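PDB 3RPC: possible metal-dependent hydrolase from Veillonella parvula, which probably acts as a zinc-dependent hydrolase of the metallo-beta-lactamase superfamily, holding two zinc ions, though its substrate is not known. Local coordinates for residues T8-R11 with N12-K16; E101-S105 with Q106-D110; V170-S173 with D174-K177; N247-E250 with S251-A254. One frame throughout, in Å; residues are numbered along the deposited sequence.

Contact 1 of 4, residues T8-R11 with N12-K16; sequences THIR and NATGK
Ile10 and Thr14 meet on the two strands of a tight hairpin, the methyl CG2 of Thr14 coming to 3.9 Å from Ile10 CB, with the two side chains slanted across each other. The isoleucine reaches further along the partner strand through CG1, which lies over the backbone of Gly15 at 3.9 Å from its CA. Ile10 CG1 sits beside its own backbone N (chi1 -58°), and the chain runs on from there toward Lys16. Where Ile10 and Thr14 touch, the pairing slips by one residue. Thr14 O is gripped by two amides, Ile10 N at 2.9 Å and Arg11 N at 3.1 Å, and both approach from the same face of its carbonyl plane. In return Thr14 N donates to Arg11 O. Farther from the turn the pairing is regular: Thr8 and Lys16 exchange two bonds, Thr8 N to Lys16 O and Lys16 N to Thr8 O, each 2.9 Å.

The His9 ring lies on the face away from Thr8, Arg11, Thr14 and Lys16, opposite a glycine, its CG anti to the backbone N (chi1 -168°), which folds the imidazole back toward the turn so that Arg11 N lies over the rim of one ring face. Tyr7 OH bonds its ND1. The Arg11 guanidinium is held elsewhere, by the carbonyls of Val52, Phe29 and Ala31. Asn12 gives ND2 to the carbonyl of Asp76, a zinc ligand, which places the turn beside the metal site. Residues 8-16 thus form a beta hairpin closed by a type II' turn from Arg11 to Thr14, with a classic beta bulge at Ile10 and Arg11 opposite Thr14.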
loop_
_atom_site.group_PDB
_atom_site.type_symbol
_atom_site.label_atom_id
_atom_site.label_comp_id
_atom_site.label_asym_id
_atom_site.label_seq_id
_atom_site.Cartn_x
_atom_site.Cartn_y
_atom_site.Cartn_z
ATOM N N THR A 8 -4.353 -15.203 -22.662
ATOM C CA THR A 8 -4.415 -14.669 -24.009
ATOM C C THR A 8 -4.262 -13.165 -23.938
ATOM O O THR A 8 -5.110 -12.469 -23.372
ATOM C CB THR A 8 -5.751 -15.003 -24.691
ATOM O OG1 THR A 8 -5.871 -16.425 -24.837
ATOM C CG2 THR A 8 -5.810 -14.347 -26.058
ATOM N N HIS A 9 -3.173 -12.649 -24.494
ATOM C CA HIS A 9 -3.009 -11.214 -24.493
ATOM C C HIS A 9 -3.922 -10.572 -25.525
ATOM O O HIS A 9 -4.070 -11.104 -26.621
ATOM C CB HIS A 9 -1.572 -10.787 -24.756
ATOM C CG HIS A 9 -1.372 -9.344 -24.463
ATOM N ND1 HIS A 9 -1.739 -8.799 -23.252
ATOM C CD2 HIS A 9 -0.933 -8.317 -25.228
ATOM C CE1 HIS A 9 -1.506 -7.501 -23.273
ATOM N NE2 HIS A 9 -1.018 -7.184 -24.458
ATOM N N ILE A 10 -4.546 -9.448 -25.179
ATOM C CA ILE A 10 -5.427 -8.755 -26.129
ATOM C C ILE A 10 -4.755 -7.482 -26.660
ATOM O O ILE A 10 -4.383 -7.416 -27.830
ATOM C CB ILE A 10 -6.827 -8.465 -25.539
ATOM C CG1 ILE A 10 -7.501 -9.772 -25.102
ATOM C CG2 ILE A 10 -7.706 -7.734 -26.561
ATOM C CD1 ILE A 10 -7.702 -10.776 -26.218
ATOM N N ARG A 11 -4.561 -6.490 -25.796
ATOM C CA ARG A 11 -3.974 -5.226 -26.244
ATOM C C ARG A 11 -3.702 -4.357 -25.026
ATOM O O ARG A 11 -4.559 -4.226 -24.180
ATOM C CB ARG A 11 -4.920 -4.497 -27.212
ATOM C CG ARG A 11 -4.272 -3.258 -27.863
ATOM C CD ARG A 11 -5.268 -2.484 -28.741
ATOM N NE ARG A 11 -6.401 -2.001 -27.960
ATOM C CZ ARG A 11 -7.467 -1.394 -28.477
ATOM N NH1 ARG A 11 -7.546 -1.172 -29.785
ATOM N NH2 ARG A 11 -8.460 -1.001 -27.683
ATOM N N ASN A 12 -2.511 -3.759 -24.973
ATOM C CA ASN A 12 -2.069 -2.971 -23.809
ATOM C C ASN A 12 -2.045 -3.833 -22.538
ATOM O O ASN A 12 -1.271 -4.785 -22.467
ATOM C CB ASN A 12 -2.914 -1.705 -23.620
ATOM C CG ASN A 12 -2.210 -0.653 -22.765
ATOM O OD1 ASN A 12 -1.010 -0.397 -22.937
ATOM N ND2 ASN A 12 -2.946 -0.033 -21.856
ATOM N N ALA A 13 -2.900 -3.528 -21.564
ATOM C CA ALA A 13 -3.004 -4.353 -20.356
ATOM C C ALA A 13 -4.234 -5.262 -20.385
ATOM O O ALA A 13 -4.523 -5.956 -19.415
ATOM C CB ALA A 13 -3.037 -3.474 -19.097
ATOM N N THR A 14 -4.953 -5.263 -21.504
ATOM C CA THR A 14 -6.161 -6.071 -21.619
ATOM C C THR A 14 -5.778 -7.489 -22.009
ATOM O O THR A 14 -5.037 -7.695 -22.962
ATOM C CB THR A 14 -7.120 -5.500 -22.682
ATOM O OG1 THR A 14 -7.418 -4.134 -22.380
ATOM C CG2 THR A 14 -8.427 -6.306 -22.749
ATOM N N GLY A 15 -6.292 -8.461 -21.265
ATOM C CA GLY A 15 -6.014 -9.860 -21.538
ATOM C C GLY A 15 -7.131 -10.730 -21.010
ATOM O O GLY A 15 -8.009 -10.245 -20.299
ATOM N N LYS A 16 -7.110 -12.008 -21.372
ATOM C CA LYS A 16 -8.060 -12.974 -20.836
ATOM C C LYS A 16 -7.277 -14.085 -20.149
ATOM O O LYS A 16 -6.481 -14.785 -20.786
ATOM C CB LYS A 16 -8.957 -13.540 -21.947
ATOM C CG LYS A 16 -9.873 -12.493 -22.587
ATOM C CD LYS A 16 -10.500 -12.987 -23.906
ATOM C CE LYS A 16 -11.487 -14.109 -23.684
ATOM N NZ LYS A 16 -12.127 -14.468 -24.990
HETATM O O HOH W 1 -7.683 -17.186 -21.966
HETATM O O HOH W 2 -0.304 -4.582 -26.476
#

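Contact 2 of 4, residues E101-S105 with Q106-D110; sequences ELITS and QGFID
This is a local contact at the C-terminal end of helix 97-105, where the chain leaves the helix and turns toward strand 111-113. The last carbonyls of the helix are taken up by amides of the turn. Thr104 O receives Gly107 N at 3.0 Å, and Ile103 O receives Gln106 N at 3.0 Å; Phe108 N adds a weak, longer bond to Ile103 O. Gly107 has a positive phi of 106°, a conformation in which a beta carbon would press on the preceding carbonyl oxygen.

Two side chains fold back on the helix. Gln106 CG stands anti to its carbonyl carbon (chi1 -67°), which lays the extended chain along Leu102 and Ile103, its amide NE2 lying 3.7 Å from Leu102 CD1 and its OE1 near Ile103 CG1, while OE1 takes its hydrogen bond from Trp78 NE1. Phe108 has Ile103 O at its ring edge, close to the plane, whereas the branch methyl Ile103 CG2 comes obliquely onto CD2 from above the plane, at 3.6 Å. Two waters join the ends of the turn. One donates to Thr104 OG1, which also hydrogen-bonds the carbonyl of Lys100, and to Phe108 O; the other donates to Thr104 O and weakly to Phe108 O.

Ile103 also rests on Val94 and Val111, and Phe108 on Ile92, so the helix end packs against the edge of the sheet formed by strands 92-94 and 111-113, with Trp78 meeting the Phe108 ring edge-to-face.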
loop_
_atom_site.group_PDB
_atom_site.type_symbol
_atom_site.label_atom_id
_atom_site.label_comp_id
_atom_site.label_asym_id
_atom_site.label_seq_id
_atom_site.Cartn_x
_atom_site.Cartn_y
_atom_site.Cartn_z
ATOM N N GLU A 101 -18.468 2.316 -7.025
ATOM C CA GLU A 101 -19.538 3.289 -7.239
ATOM C C GLU A 101 -19.565 3.747 -8.684
ATOM O O GLU A 101 -20.640 3.873 -9.292
ATOM C CB GLU A 101 -19.389 4.480 -6.300
ATOM C CG GLU A 101 -19.727 4.145 -4.851
ATOM C CD GLU A 101 -19.449 5.296 -3.905
ATOM O OE1 GLU A 101 -18.936 6.337 -4.368
ATOM O OE2 GLU A 101 -19.740 5.156 -2.699
ATOM N N LEU A 102 -18.388 3.971 -9.253
ATOM C CA LEU A 102 -18.325 4.398 -10.641
ATOM C C LEU A 102 -18.927 3.342 -11.561
ATOM O O LEU A 102 -19.798 3.631 -12.387
ATOM C CB LEU A 102 -16.879 4.669 -11.049
ATOM C CG LEU A 102 -16.713 5.104 -12.507
ATOM C CD1 LEU A 102 -17.439 6.422 -12.769
ATOM C CD2 LEU A 102 -15.240 5.211 -12.879
ATOM N N ILE A 103 -18.456 2.110 -11.418
ATOM C CA ILE A 103 -18.861 1.045 -12.331
ATOM C C ILE A 103 -20.332 0.641 -12.142
ATOM O O ILE A 103 -21.029 0.343 -13.114
ATOM C CB ILE A 103 -17.866 -0.143 -12.272
ATOM C CG1 ILE A 103 -16.517 0.317 -12.843
ATOM C CG2 ILE A 103 -18.406 -1.346 -13.043
ATOM C CD1 ILE A 103 -15.398 -0.717 -12.759
ATOM N N THR A 104 -20.803 0.657 -10.899
ATOM C CA THR A 104 -22.226 0.488 -10.615
ATOM C C THR A 104 -23.051 1.561 -11.323
ATOM O O THR A 104 -24.117 1.271 -11.876
ATOM C CB THR A 104 -22.518 0.591 -9.112
ATOM O OG1 THR A 104 -21.860 -0.477 -8.415
ATOM C CG2 THR A 104 -24.030 0.498 -8.865
ATOM N N SER A 105 -22.571 2.803 -11.297
ATOM C CA SER A 105 -23.313 3.896 -11.929
ATOM C C SER A 105 -23.360 3.707 -13.444
ATOM O O SER A 105 -24.176 4.320 -14.134
ATOM C CB SER A 105 -22.712 5.263 -11.590
ATOM O OG SER A 105 -21.510 5.513 -12.315
ATOM N N GLN A 106 -22.469 2.858 -13.950
ATOM C CA GLN A 106 -22.385 2.579 -15.376
ATOM C C GLN A 106 -23.248 1.378 -15.777
ATOM O O GLN A 106 -23.220 0.938 -16.926
ATOM C CB GLN A 106 -20.914 2.412 -15.795
ATOM C CG GLN A 106 -20.122 3.721 -15.664
ATOM C CD GLN A 106 -18.609 3.551 -15.715
ATOM O OE1 GLN A 106 -18.080 2.449 -15.561
ATOM N NE2 GLN A 106 -17.906 4.656 -15.935
ATOM N N GLY A 107 -24.024 0.859 -14.828
ATOM C CA GLY A 107 -25.029 -0.143 -15.143
ATOM C C GLY A 107 -24.693 -1.560 -14.722
ATOM O O GLY A 107 -25.499 -2.467 -14.892
ATOM N N PHE A 108 -23.500 -1.766 -14.177
ATOM C CA PHE A 108 -23.090 -3.105 -13.757
ATOM C C PHE A 108 -23.689 -3.474 -12.401
ATOM O O PHE A 108 -23.568 -2.730 -11.434
ATOM C CB PHE A 108 -21.553 -3.216 -13.803
ATOM C CG PHE A 108 -21.014 -3.117 -15.204
ATOM C CD1 PHE A 108 -20.879 -4.254 -15.989
ATOM C CD2 PHE A 108 -20.704 -1.882 -15.767
ATOM C CE1 PHE A 108 -20.427 -4.164 -17.297
ATOM C CE2 PHE A 108 -20.256 -1.790 -17.079
ATOM C CZ PHE A 108 -20.114 -2.930 -17.840
ATOM N N ILE A 109 -24.370 -4.616 -12.345
ATOM C CA ILE A 109 -25.193 -4.939 -11.178
ATOM C C ILE A 109 -24.515 -5.861 -10.177
ATOM O O ILE A 109 -25.032 -6.078 -9.083
ATOM C CB ILE A 109 -26.513 -5.604 -11.601
ATOM C CG1 ILE A 109 -26.223 -6.955 -12.263
ATOM C CG2 ILE A 109 -27.294 -4.699 -12.546
ATOM C CD1 ILE A 109 -27.481 -7.783 -12.520
ATOM N N ASP A 110 -23.350 -6.390 -10.543
ATOM C CA ASP A 110 -22.620 -7.300 -9.671
ATOM C C ASP A 110 -21.150 -6.890 -9.611
ATOM O O ASP A 110 -20.296 -7.498 -10.244
ATOM C CB ASP A 110 -22.769 -8.739 -10.169
ATOM C CG ASP A 110 -22.174 -9.755 -9.217
ATOM O OD1 ASP A 110 -21.710 -9.356 -8.126
ATOM O OD2 ASP A 110 -22.192 -10.958 -9.559
HETATM O O HOH W 3 -25.987 -0.753 -11.906
HETATM O O HOH W 4 -23.299 -3.019 -8.714
#

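Contact 3 of 4, residues V170-S173 with D174-K177; sequences VWTS and DVEK
The indole of Trp171 lies with one face over Val175 CG1, which stands 4.2 Å from the centroid of the six-membered ring and only 7° off its normal, a CH-pi contact. At the edge of the indole, the pyrrole NE1 donates to Glu176 OE2 at 2.8 Å. The carboxylate oxygen is nearly in the indole plane, yet the two flat groups are turned 65° apart, and the N-H arrives from above the carboxylate plane. A bend at chi2 (-74°) swings the glutamate back along the helix to meet it. Glu176 is not left to the indole alone: its OE1 forms a salt bridge with Arg216, so the carboxylate is held at both oxygens.

Thr172 is the N-cap. Its OG1, held between the backbone N and the carbonyl carbon, accepts from Asp174 N at 3.1 Å, and a water links the same hydroxyl to Asp174 OD2. Thr172 O takes weak bonds from Val175 N and Glu176 N, and the next turn is closed by the stronger bond from Lys177 N to Ser173 O at 2.8 Å.

The cap therefore starts helix 173-182 as the chain leaves the loop after strand 163-165, close behind the zinc ligand Asp168. Helix 207-216 lies against the indole through Met213 and Arg216, with Arg212 in a cation-pi contact. The second subunit reaches the helix start too, with its Tyr138 packing on Ser173 and its Asp149 forming a salt bridge with Lys177.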
loop_
_atom_site.group_PDB
_atom_site.type_symbol
_atom_site.label_atom_id
_atom_site.label_comp_id
_atom_site.label_asym_id
_atom_site.label_seq_id
_atom_site.Cartn_x
_atom_site.Cartn_y
_atom_site.Cartn_z
ATOM N N VAL A 170 5.062 1.111 -9.964
ATOM C CA VAL A 170 6.517 1.015 -10.015
ATOM C C VAL A 170 6.974 -0.030 -8.992
ATOM O O VAL A 170 6.167 -0.571 -8.238
ATOM C CB VAL A 170 7.185 2.374 -9.745
ATOM C CG1 VAL A 170 6.690 3.420 -10.730
ATOM C CG2 VAL A 170 6.957 2.848 -8.291
ATOM N N TRP A 171 8.263 -0.336 -8.962
ATOM C CA TRP A 171 8.748 -1.348 -8.028
ATOM C C TRP A 171 8.794 -0.788 -6.609
ATOM O O TRP A 171 9.616 0.067 -6.308
ATOM C CB TRP A 171 10.136 -1.831 -8.436
ATOM C CG TRP A 171 10.520 -3.092 -7.755
ATOM C CD1 TRP A 171 10.865 -3.241 -6.441
ATOM C CD2 TRP A 171 10.612 -4.387 -8.347
ATOM N NE1 TRP A 171 11.145 -4.565 -6.177
ATOM C CE2 TRP A 171 11.010 -5.285 -7.336
ATOM C CE3 TRP A 171 10.407 -4.875 -9.640
ATOM C CZ2 TRP A 171 11.200 -6.645 -7.577
ATOM C CZ3 TRP A 171 10.597 -6.226 -9.880
ATOM C CH2 TRP A 171 10.984 -7.098 -8.852
ATOM N N THR A 172 7.901 -1.262 -5.748
ATOM C CA THR A 172 7.870 -0.833 -4.349
ATOM C C THR A 172 7.910 -2.054 -3.438
ATOM O O THR A 172 7.933 -3.195 -3.906
ATOM C CB THR A 172 6.577 -0.078 -4.017
ATOM O OG1 THR A 172 5.475 -0.997 -4.048
ATOM C CG2 THR A 172 6.326 1.064 -4.994
ATOM N N SER A 173 7.896 -1.828 -2.126
ATOM C CA SER A 173 7.854 -2.942 -1.194
ATOM C C SER A 173 6.570 -3.757 -1.311
ATOM O O SER A 173 6.524 -4.909 -0.885
ATOM C CB SER A 173 8.040 -2.450 0.241
ATOM O OG SER A 173 9.334 -1.889 0.404
ATOM N N ASP A 174 5.522 -3.165 -1.879
ATOM C CA ASP A 174 4.283 -3.923 -2.059
ATOM C C ASP A 174 4.505 -5.066 -3.044
ATOM O O ASP A 174 3.909 -6.140 -2.909
ATOM C CB ASP A 174 3.147 -3.015 -2.527
ATOM C CG ASP A 174 2.549 -2.193 -1.387
ATOM O OD1 ASP A 174 2.547 -2.684 -0.241
ATOM O OD2 ASP A 174 2.071 -1.071 -1.640
ATOM N N VAL A 175 5.361 -4.826 -4.034
ATOM C CA VAL A 175 5.719 -5.849 -5.012
ATOM C C VAL A 175 6.565 -6.927 -4.317
ATOM O O VAL A 175 6.317 -8.130 -4.479
ATOM C CB VAL A 175 6.477 -5.223 -6.207
ATOM C CG1 VAL A 175 6.925 -6.298 -7.209
ATOM C CG2 VAL A 175 5.604 -4.170 -6.882
ATOM N N GLU A 176 7.549 -6.496 -3.522
ATOM C CA GLU A 176 8.387 -7.439 -2.770
ATOM C C GLU A 176 7.542 -8.298 -1.850
ATOM O O GLU A 176 7.781 -9.496 -1.721
ATOM C CB GLU A 176 9.473 -6.714 -1.962
ATOM C CG GLU A 176 10.479 -5.930 -2.804
ATOM C CD GLU A 176 11.486 -6.803 -3.555
ATOM O OE1 GLU A 176 11.440 -8.054 -3.455
ATOM O OE2 GLU A 176 12.349 -6.224 -4.250
ATOM N N LYS A 177 6.561 -7.667 -1.204
ATOM C CA LYS A 177 5.642 -8.372 -0.312
ATOM C C LYS A 177 4.859 -9.448 -1.046
ATOM O O LYS A 177 4.810 -10.593 -0.592
ATOM C CB LYS A 177 4.686 -7.392 0.371
ATOM C CG LYS A 177 5.331 -6.610 1.511
ATOM C CD LYS A 177 4.412 -5.494 1.976
ATOM C CE LYS A 177 4.969 -4.755 3.194
ATOM N NZ LYS A 177 3.932 -3.804 3.713
HETATM O O HOH W 5 3.398 0.499 -3.290
#

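Contact 4 of 4, residues N247-E250 with S251-A254; sequences NNIE and SHVA
The contact belongs to the turn that carries the chain from helix 237-246 into the short strand 253-254, just after a Schellman motif has ended the helix. Asn248, with positive phi (61°), is the C-prime residue of that motif: its amide goes back to Lys245 O, and Ile249 N to Ile244 O.

The carbonyl of Ile249 accepts from His252 N at 3.0 Å, and weakly from Val253 N at 3.2 Å. The His252 imidazole turns its CD2 edge to Ile249 O, at 4.0 Å. CG of His252 is beside its own backbone N (chi1 -62°), which keeps the ring close to the turn. Val253 adds its methyl CG2, 3.7 Å from Ile249 O, and the same methyl makes a loose apolar contact with Ile249 CD1 at 4.5 Å. A water bridges Ser251 N and Asn248 O, accepting from the amide and donating to the carbonyl at 2.8 Å.

Ile249 and Val253 pack on Ile244 and, with His252, on Val214 of helix 207-216. Backbone hydrogen bonds of His252 and Ala254 with Ile222 join the turn to strand 221-225. The contact thus rests mainly on one carbonyl that takes a sound bond from His252 N and a weak one from Val253 N, backed by apolar packing on Val214 and Ile244, consistent with a turn at the protein surface.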
loop_
_atom_site.group_PDB
_atom_site.type_symbol
_atom_site.label_atom_id
_atom_site.label_comp_id
_atom_site.label_asym_id
_atom_site.label_seq_id
_atom_site.Cartn_x
_atom_site.Cartn_y
_atom_site.Cartn_z
ATOM N N ASN A 247 20.533 -9.715 -22.260
ATOM C CA ASN A 247 20.753 -10.209 -20.905
ATOM C C ASN A 247 20.554 -11.710 -20.741
ATOM O O ASN A 247 20.631 -12.238 -19.624
ATOM C CB ASN A 247 19.892 -9.450 -19.901
ATOM C CG ASN A 247 20.427 -8.076 -19.625
ATOM O OD1 ASN A 247 21.513 -7.938 -19.060
ATOM N ND2 ASN A 247 19.690 -7.050 -20.026
ATOM N N ASN A 248 20.320 -12.400 -21.853
ATOM C CA ASN A 248 20.211 -13.857 -21.840
ATOM C C ASN A 248 19.066 -14.359 -20.977
ATOM O O ASN A 248 19.158 -15.425 -20.362
ATOM C CB ASN A 248 21.526 -14.472 -21.369
ATOM C CG ASN A 248 22.714 -13.885 -22.093
ATOM O OD1 ASN A 248 22.848 -14.063 -23.305
ATOM N ND2 ASN A 248 23.574 -13.176 -21.366
ATOM N N ILE A 249 17.970 -13.605 -20.954
ATOM C CA ILE A 249 16.816 -13.997 -20.142
ATOM C C ILE A 249 15.547 -14.263 -20.950
ATOM O O ILE A 249 14.431 -14.232 -20.413
ATOM C CB ILE A 249 16.554 -12.967 -19.014
ATOM C CG1 ILE A 249 16.399 -11.551 -19.583
ATOM C CG2 ILE A 249 17.693 -13.010 -17.994
ATOM C CD1 ILE A 249 16.085 -10.477 -18.518
ATOM N N GLU A 250 15.716 -14.560 -22.234
ATOM C CA GLU A 250 14.566 -14.838 -23.093
ATOM C C GLU A 250 13.741 -16.037 -22.634
ATOM O O GLU A 250 12.534 -16.081 -22.864
ATOM C CB GLU A 250 15.026 -15.062 -24.529
ATOM C CG GLU A 250 15.460 -13.795 -25.213
ATOM C CD GLU A 250 16.196 -14.062 -26.507
ATOM O OE1 GLU A 250 15.923 -13.355 -27.501
ATOM O OE2 GLU A 250 17.055 -14.970 -26.520
ATOM N N SER A 251 14.384 -17.021 -22.009
ATOM C CA SER A 251 13.650 -18.196 -21.542
ATOM C C SER A 251 12.739 -17.867 -20.360
ATOM O O SER A 251 11.824 -18.634 -20.038
ATOM C CB SER A 251 14.605 -19.322 -21.150
ATOM O OG SER A 251 15.285 -19.829 -22.285
ATOM N N HIS A 252 12.997 -16.732 -19.712
ATOM C CA HIS A 252 12.248 -16.313 -18.527
ATOM C C HIS A 252 11.115 -15.346 -18.841
ATOM O O HIS A 252 10.167 -15.239 -18.069
ATOM C CB HIS A 252 13.176 -15.615 -17.525
ATOM C CG HIS A 252 14.271 -16.482 -17.003
ATOM N ND1 HIS A 252 14.241 -17.048 -15.745
ATOM C CD2 HIS A 252 15.449 -16.857 -17.558
ATOM C CE1 HIS A 252 15.349 -17.744 -15.554
ATOM N NE2 HIS A 252 16.098 -17.645 -16.640
ATOM N N VAL A 253 11.238 -14.619 -19.949
ATOM C CA VAL A 253 10.351 -13.493 -20.238
ATOM C C VAL A 253 9.674 -13.620 -21.596
ATOM O O VAL A 253 10.346 -13.642 -22.637
ATOM C CB VAL A 253 11.119 -12.158 -20.235
ATOM C CG1 VAL A 253 10.150 -10.991 -20.475
ATOM C CG2 VAL A 253 11.873 -11.980 -18.912
ATOM N N ALA A 254 8.344 -13.697 -21.577
ATOM C CA ALA A 254 7.553 -13.712 -22.805
ATOM C C ALA A 254 7.084 -12.299 -23.123
ATOM O O ALA A 254 6.761 -11.519 -22.220
ATOM C CB ALA A 254 6.362 -14.636 -22.654
HETATM O O HOH W 6 17.111 -17.295 -20.896
#

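Along the chain the four contacts come in series; none nests inside or crosses another. Contact 1 closes the first hairpin, in the sheet that also holds strands 92-94 and 111-113, and puts its turn beside the zinc site. Contact 2 ends a helix and leads into the outermost strand of that same sheet, its centre about 22 Å from that of contact 1. Contact 3 begins helix 173-182 on the way from strand 163-165 to strand 186-190 of the second sheet. Contact 4 follows the last helix, 237-246, and leads into the edge strand 253-254 of that second sheet, about 40 Å from contact 2 between centres. Helix 207-216 packs against both contacts 3 and 4.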